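PDB 2I6D: RNA methyltransferase, TrmH family from Porphyromonas gingivalis, which probably binds RNA and transfers methyl groups to it, and has the knotted fold of the TrmH (SpoU) family. Local coordinates for residues L104-D109 and G118-T123; L224-S229 and A247-E252. One frame throughout, in Å; residues are numbered along the deposited sequence. Where two conformers were deposited one is given.

Interaction 1: L104-D109 and G118-T123; sequences LTLLLD and GTILRT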
loop_
_atom_site.group_PDB
_atom_site.type_symbol
_atom_site.label_atom_id
_atom_site.label_comp_id
_atom_site.label_asym_id
_atom_site.label_seq_id
_atom_site.Cartn_x
_atom_site.Cartn_y
_atom_site.Cartn_z
ATOM N N LEU A 104 -10.078 -5.252 -10.997
ATOM C CA LEU A 104 -10.492 -5.264 -9.621
ATOM C C LEU A 104 -9.600 -4.302 -8.829
ATOM O O LEU A 104 -8.352 -4.398 -8.870
ATOM C CB LEU A 104 -10.364 -6.687 -9.062
ATOM C CG LEU A 104 -10.573 -6.812 -7.558
ATOM C CD1 LEU A 104 -12.022 -6.298 -7.192
ATOM C CD2 LEU A 104 -10.351 -8.293 -7.160
ATOM N N THR A 105 -10.260 -3.403 -8.110
ATOM C CA THR A 105 -9.622 -2.304 -7.412
ATOM C C THR A 105 -10.089 -2.353 -5.968
ATOM O O THR A 105 -11.296 -2.392 -5.705
ATOM C CB THR A 105 -10.054 -0.981 -8.068
ATOM O OG1 THR A 105 -9.615 -0.986 -9.436
ATOM C CG2 THR A 105 -9.460 0.250 -7.331
ATOM N N LEU A 106 -9.138 -2.359 -5.032
ATOM C CA LEU A 106 -9.455 -2.404 -3.617
ATOM C C LEU A 106 -9.600 -1.016 -3.057
ATOM O O LEU A 106 -8.851 -0.091 -3.447
ATOM C CB LEU A 106 -8.370 -3.153 -2.825
ATOM C CG LEU A 106 -8.038 -4.530 -3.348
ATOM C CD1 LEU A 106 -6.989 -5.123 -2.385
ATOM C CD2 LEU A 106 -9.320 -5.393 -3.442
ATOM N N LEU A 107 -10.592 -0.851 -2.183
ATOM C CA LEU A 107 -10.680 0.352 -1.390
ATOM C C LEU A 107 -10.640 -0.051 0.081
ATOM O O LEU A 107 -11.448 -0.856 0.533
ATOM C CB LEU A 107 -11.958 1.144 -1.702
ATOM C CG LEU A 107 -12.122 2.536 -1.051
ATOM C CD1 LEU A 107 -12.481 2.460 0.414
ATOM C CD2 LEU A 107 -10.922 3.399 -1.203
ATOM N N LEU A 108 -9.695 0.515 0.809
ATOM C CA LEU A 108 -9.559 0.251 2.238
ATOM C C LEU A 108 -10.202 1.405 2.976
ATOM O O LEU A 108 -9.670 2.520 2.980
ATOM C CB LEU A 108 -8.085 0.142 2.624
ATOM C CG LEU A 108 -7.262 -0.865 1.812
ATOM C CD1 LEU A 108 -5.950 -1.080 2.551
ATOM C CD2 LEU A 108 -8.029 -2.201 1.616
ATOM N N ASP A 109 -11.351 1.145 3.601
ATOM C CA ASP A 109 -12.110 2.199 4.331
ATOM C C ASP A 109 -11.753 2.148 5.818
ATOM O O ASP A 109 -12.316 1.320 6.543
ATOM C CB ASP A 109 -13.630 1.953 4.185
ATOM C CG ASP A 109 -14.485 2.968 4.946
ATOM O OD1 ASP A 109 -14.027 4.111 5.161
ATOM O OD2 ASP A 109 -15.651 2.642 5.305
ATOM N N GLY A 118 -0.022 -3.500 4.985
ATOM C CA GLY A 118 1.109 -4.174 4.344
ATOM C C GLY A 118 0.736 -5.544 3.815
ATOM O O GLY A 118 1.125 -5.923 2.700
ATOM N N THR A 119 0.053 -6.323 4.647
ATOM C CA THR A 119 -0.381 -7.651 4.229
ATOM C C THR A 119 -1.298 -7.555 3.007
ATOM O O THR A 119 -1.191 -8.371 2.082
ATOM C CB THR A 119 -1.057 -8.404 5.382
ATOM O OG1 THR A 119 -0.118 -8.512 6.465
ATOM C CG2 THR A 119 -1.491 -9.807 4.947
ATOM N N ILE A 120 -2.226 -6.606 3.038
ATOM C CA ILE A 120 -3.157 -6.385 1.924
ATOM C C ILE A 120 -2.399 -6.010 0.657
ATOM O O ILE A 120 -2.711 -6.535 -0.415
ATOM C CB ILE A 120 -4.262 -5.359 2.270
ATOM C CG1 ILE A 120 -5.266 -6.040 3.197
ATOM C CG2 ILE A 120 -4.986 -4.859 0.989
ATOM C CD1 ILE A 120 -6.099 -5.025 4.047
ATOM N N LEU A 121 -1.425 -5.103 0.774
ATOM C CA LEU A 121 -0.592 -4.765 -0.386
ATOM C C LEU A 121 0.092 -5.997 -0.992
ATOM O O LEU A 121 0.193 -6.115 -2.211
ATOM C CB LEU A 121 0.456 -3.694 -0.044
ATOM C CG LEU A 121 -0.082 -2.283 0.236
ATOM C CD1 LEU A 121 1.092 -1.378 0.661
ATOM C CD2 LEU A 121 -0.788 -1.715 -1.016
ATOM N N ARG A 122 0.645 -6.870 -0.140
ATOM C CA ARG A 122 1.299 -8.091 -0.626
ATOM C C ARG A 122 0.308 -9.028 -1.307
ATOM O O ARG A 122 0.629 -9.653 -2.337
ATOM C CB ARG A 122 2.022 -8.819 0.509
ATOM C CG ARG A 122 3.148 -7.983 1.100
ATOM C CD ARG A 122 3.866 -8.673 2.258
ATOM N NE ARG A 122 4.110 -10.066 1.931
ATOM C CZ ARG A 122 4.693 -10.955 2.729
ATOM N NH1 ARG A 122 5.139 -10.607 3.935
ATOM N NH2 ARG A 122 4.832 -12.201 2.307
ATOM N N THR A 123 -0.886 -9.143 -0.736
ATOM C CA THR A 123 -1.952 -9.942 -1.351
ATOM C C THR A 123 -2.369 -9.374 -2.710
ATOM O O THR A 123 -2.489 -10.114 -3.677
ATOM C CB THR A 123 -3.188 -10.008 -0.429
ATOM O OG1 THR A 123 -2.891 -10.878 0.665
ATOM C CG2 THR A 123 -4.434 -10.547 -1.196
#
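Thr123 N donates a 2.9 Å backbone hydrogen bond to Thr119 O, and this helical turn carries Ile120 against Leu106 and Leu108. No hydrogen bond runs between the segments. The contact is buried and apolar and rests on three side chains. Leu106 and Leu108, two residues apart, point from one face of the strand, and Leu107 between them from the other. In both leucines the first torsion, near -54°, sets CG beside the backbone N. Leu106 touches with CD1, the end of its extended chain, and Leu108 with CD2, the other branch. Ile120 CG2, anti to its backbone N while CG1 stands beside it (chi1 -75°), reaches both leucines, 3.9 Å from Leu106 CD1 and 4.1 Å from Leu108 CD2. Leu108 and Ile120 reach toward each other tip to tip. Ile120 CD1 adds a second touch, 4.2 Å from Leu108 CD2. Leu106 instead meets Ile120 at a slant.

The contact packs the first strand of a beta-alpha-beta unit (104-109, helix 114-127, strand 131-134) onto its own helix. This strand runs between 131-134 and 201-206 in the parallel sheet. Thr246 touches both Leu106 and Ile120, so helix 242-255 packs against the same side of the strand.

Interaction 2: L224-S229 and A247-E252; sequences LTIPAS and AILCSE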
loop_
_atom_site.group_PDB
_atom_site.type_symbol
_atom_site.label_atom_id
_atom_site.label_comp_id
_atom_site.label_asym_id
_atom_site.label_seq_id
_atom_site.Cartn_x
_atom_site.Cartn_y
_atom_site.Cartn_z
ATOM N N LEU A 224 -21.140 -8.526 -0.203
ATOM C CA LEU A 224 -20.586 -9.871 -0.173
ATOM C C LEU A 224 -20.246 -10.291 1.255
ATOM O O LEU A 224 -19.795 -9.478 2.081
ATOM C CB LEU A 224 -19.291 -9.944 -1.014
ATOM C CG LEU A 224 -19.423 -9.467 -2.475
ATOM C CD1 LEU A 224 -18.061 -9.546 -3.152
ATOM C CD2 LEU A 224 -20.436 -10.367 -3.219
ATOM N N THR A 225 -20.395 -11.579 1.519
ATOM C CA THR A 225 -20.029 -12.125 2.812
ATOM C C THR A 225 -19.216 -13.393 2.586
ATOM O O THR A 225 -19.449 -14.123 1.623
ATOM C CB THR A 225 -21.284 -12.458 3.633
ATOM O OG1 THR A 225 -22.133 -11.307 3.683
ATOM C CG2 THR A 225 -20.921 -12.822 5.049
ATOM N N ILE A 226 -18.279 -13.659 3.487
ATOM C CA ILE A 226 -17.597 -14.938 3.536
ATOM C C ILE A 226 -18.277 -15.748 4.628
ATOM O O ILE A 226 -18.159 -15.432 5.816
ATOM C CB ILE A 226 -16.093 -14.769 3.872
ATOM C CG1 ILE A 226 -15.418 -13.824 2.854
ATOM C CG2 ILE A 226 -15.403 -16.150 3.947
ATOM C CD1 ILE A 226 -14.020 -13.341 3.304
ATOM N N PRO A 227 -18.978 -16.816 4.241
ATOM C CA PRO A 227 -19.796 -17.555 5.198
ATOM C C PRO A 227 -18.946 -18.242 6.275
ATOM O O PRO A 227 -17.865 -18.774 5.973
ATOM C CB PRO A 227 -20.500 -18.619 4.333
ATOM C CG PRO A 227 -20.233 -18.222 2.896
ATOM C CD PRO A 227 -19.002 -17.398 2.882
ATOM N N ALA A 228 -19.424 -18.194 7.514
ATOM C CA ALA A 228 -18.826 -18.984 8.593
ATOM C C ALA A 228 -19.495 -20.338 8.647
ATOM O O ALA A 228 -20.679 -20.475 8.324
ATOM C CB ALA A 228 -18.959 -18.283 9.930
ATOM N N SER A 229 -18.744 -21.345 9.069
ATOM C CA SER A 229 -19.291 -22.694 9.146
ATOM C C SER A 229 -18.683 -23.477 10.275
ATOM O O SER A 229 -18.418 -24.667 10.129
ATOM C CB SER A 229 -19.074 -23.444 7.828
ATOM O OG SER A 229 -17.693 -23.485 7.518
ATOM N N ALA A 247 -7.696 -11.568 1.251
ATOM C CA ALA A 247 -7.036 -12.695 0.585
ATOM C C ALA A 247 -8.080 -13.686 0.052
ATOM O O ALA A 247 -7.973 -14.168 -1.074
ATOM C CB ALA A 247 -6.084 -13.410 1.561
ATOM N N ILE A 248 -9.082 -13.985 0.871
ATOM C CA ILE A 248 -10.143 -14.895 0.467
ATOM C C ILE A 248 -10.869 -14.325 -0.756
ATOM O O ILE A 248 -11.058 -15.043 -1.778
ATOM C CB ILE A 248 -11.116 -15.192 1.628
ATOM C CG1 ILE A 248 -10.399 -16.084 2.657
ATOM C CG2 ILE A 248 -12.352 -15.958 1.111
ATOM C CD1 ILE A 248 -11.031 -16.007 4.058
ATOM N N LEU A 249 -11.235 -13.050 -0.676
ATOM C CA LEU A 249 -11.983 -12.390 -1.773
ATOM C C LEU A 249 -11.163 -12.337 -3.069
ATOM O O LEU A 249 -11.665 -12.742 -4.130
ATOM C CB LEU A 249 -12.475 -10.988 -1.373
ATOM C CG LEU A 249 -13.655 -11.026 -0.391
ATOM C CD1 LEU A 249 -13.655 -9.806 0.580
ATOM C CD2 LEU A 249 -14.965 -11.120 -1.147
ATOM N N CYS A 250 -9.927 -11.831 -2.992
ATOM C CA CYS A 250 -9.034 -11.824 -4.166
ATOM C C CYS A 250 -8.795 -13.183 -4.781
ATOM O O CYS A 250 -8.810 -13.311 -6.036
ATOM C CB CYS A 250 -7.689 -11.184 -3.826
ATOM S SG CYS A 250 -7.851 -9.444 -3.499
ATOM N N SER A 251 -8.549 -14.197 -3.941
ATOM C CA SER A 251 -8.337 -15.571 -4.431
ATOM C C SER A 251 -9.525 -16.009 -5.263
ATOM O O SER A 251 -9.372 -16.455 -6.396
ATOM C CB SER A 251 -8.077 -16.575 -3.287
ATOM O OG SER A 251 -8.254 -17.929 -3.721
ATOM N N GLU A 252 -10.717 -15.851 -4.701
ATOM C CA GLU A 252 -11.930 -16.288 -5.367
ATOM C C GLU A 252 -12.170 -15.520 -6.683
ATOM O O GLU A 252 -12.573 -16.107 -7.695
ATOM C CB GLU A 252 -13.091 -16.110 -4.382
ATOM C CG GLU A 252 -14.426 -16.567 -4.788
ATOM C CD GLU A 252 -14.530 -18.046 -5.221
ATOM O OE1 GLU A 252 -13.640 -18.912 -4.993
ATOM O OE2 GLU A 252 -15.562 -18.321 -5.822
#
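Ile226 and Ile248 cross obliquely, branch over branch, and carry much of this contact. The CD1 methyl of Ile226 settles on the branch point of Ile248, 3.8 Å from Ile248 CB and also 3.8 Å from Ile248 CG2. Ile226 CG1 follows behind, 4.1 Å from Ile248 CG2. The two isoleucines share one shape. In each, CG1 stands beside the backbone N and CG2 is anti to it. For Ile248 (chi1 -71°) this turns CG2 to the incoming Ile226 side chain. The same Ile226 CD1 reaches Leu249 more loosely, 4.4 Å from Leu249 CG, so it bears on two successive helix residues.

Leu224 and Leu249 form the second pairing, also slanted. They meet through single methyls, with Leu224 CD1 4.0 Å from Leu249 CD2. The CB of Leu249 does not point straight at the strand. With chi2 at 149°, off a staggered value, its end turns to the strand and CD2 touches Leu224. No hydrogen bond joins the segments. The leucine pair is buried and the isoleucine pair partly exposed, so the contact runs from the interior to the surface.

Helix 242-255 follows strand 222-225 in a SPOUT-type methyltransferase fold, in the C-terminal region that is knotted in this family. The contact lays this helix along the end of the strand and the loop that follows it. In the parallel sheet, strand 222-225 runs between 179-182 and 187-188. Leu249 also packs on Ala182 of strand 179-182 and on Leu203 and Leu205 of strand 201-206, while Leu224 touches Trp253 further along the helix.

How the interactions relate
Both interactions pack a helix on the same parallel sheet through aliphatic side chains alone. Interaction 1 is the core contact, and its centre is about 7 Å from the centre of the chain. The centre of interaction 2 is about 21 Å from it, nearer the edge of the sheet, and the contact is partly exposed. Interaction 1 joins a strand to the helix that follows it within a beta-alpha-beta unit. Interaction 2 joins the end of a strand and its loop to the last helix. The helices meet directly: Thr123 CG2 lies 3.8 Å from Ala247 CA. Helix 242-255 thus bridges both sites. Strand 201-206 adds a second link, since Leu203 touches both Leu106 and Leu249.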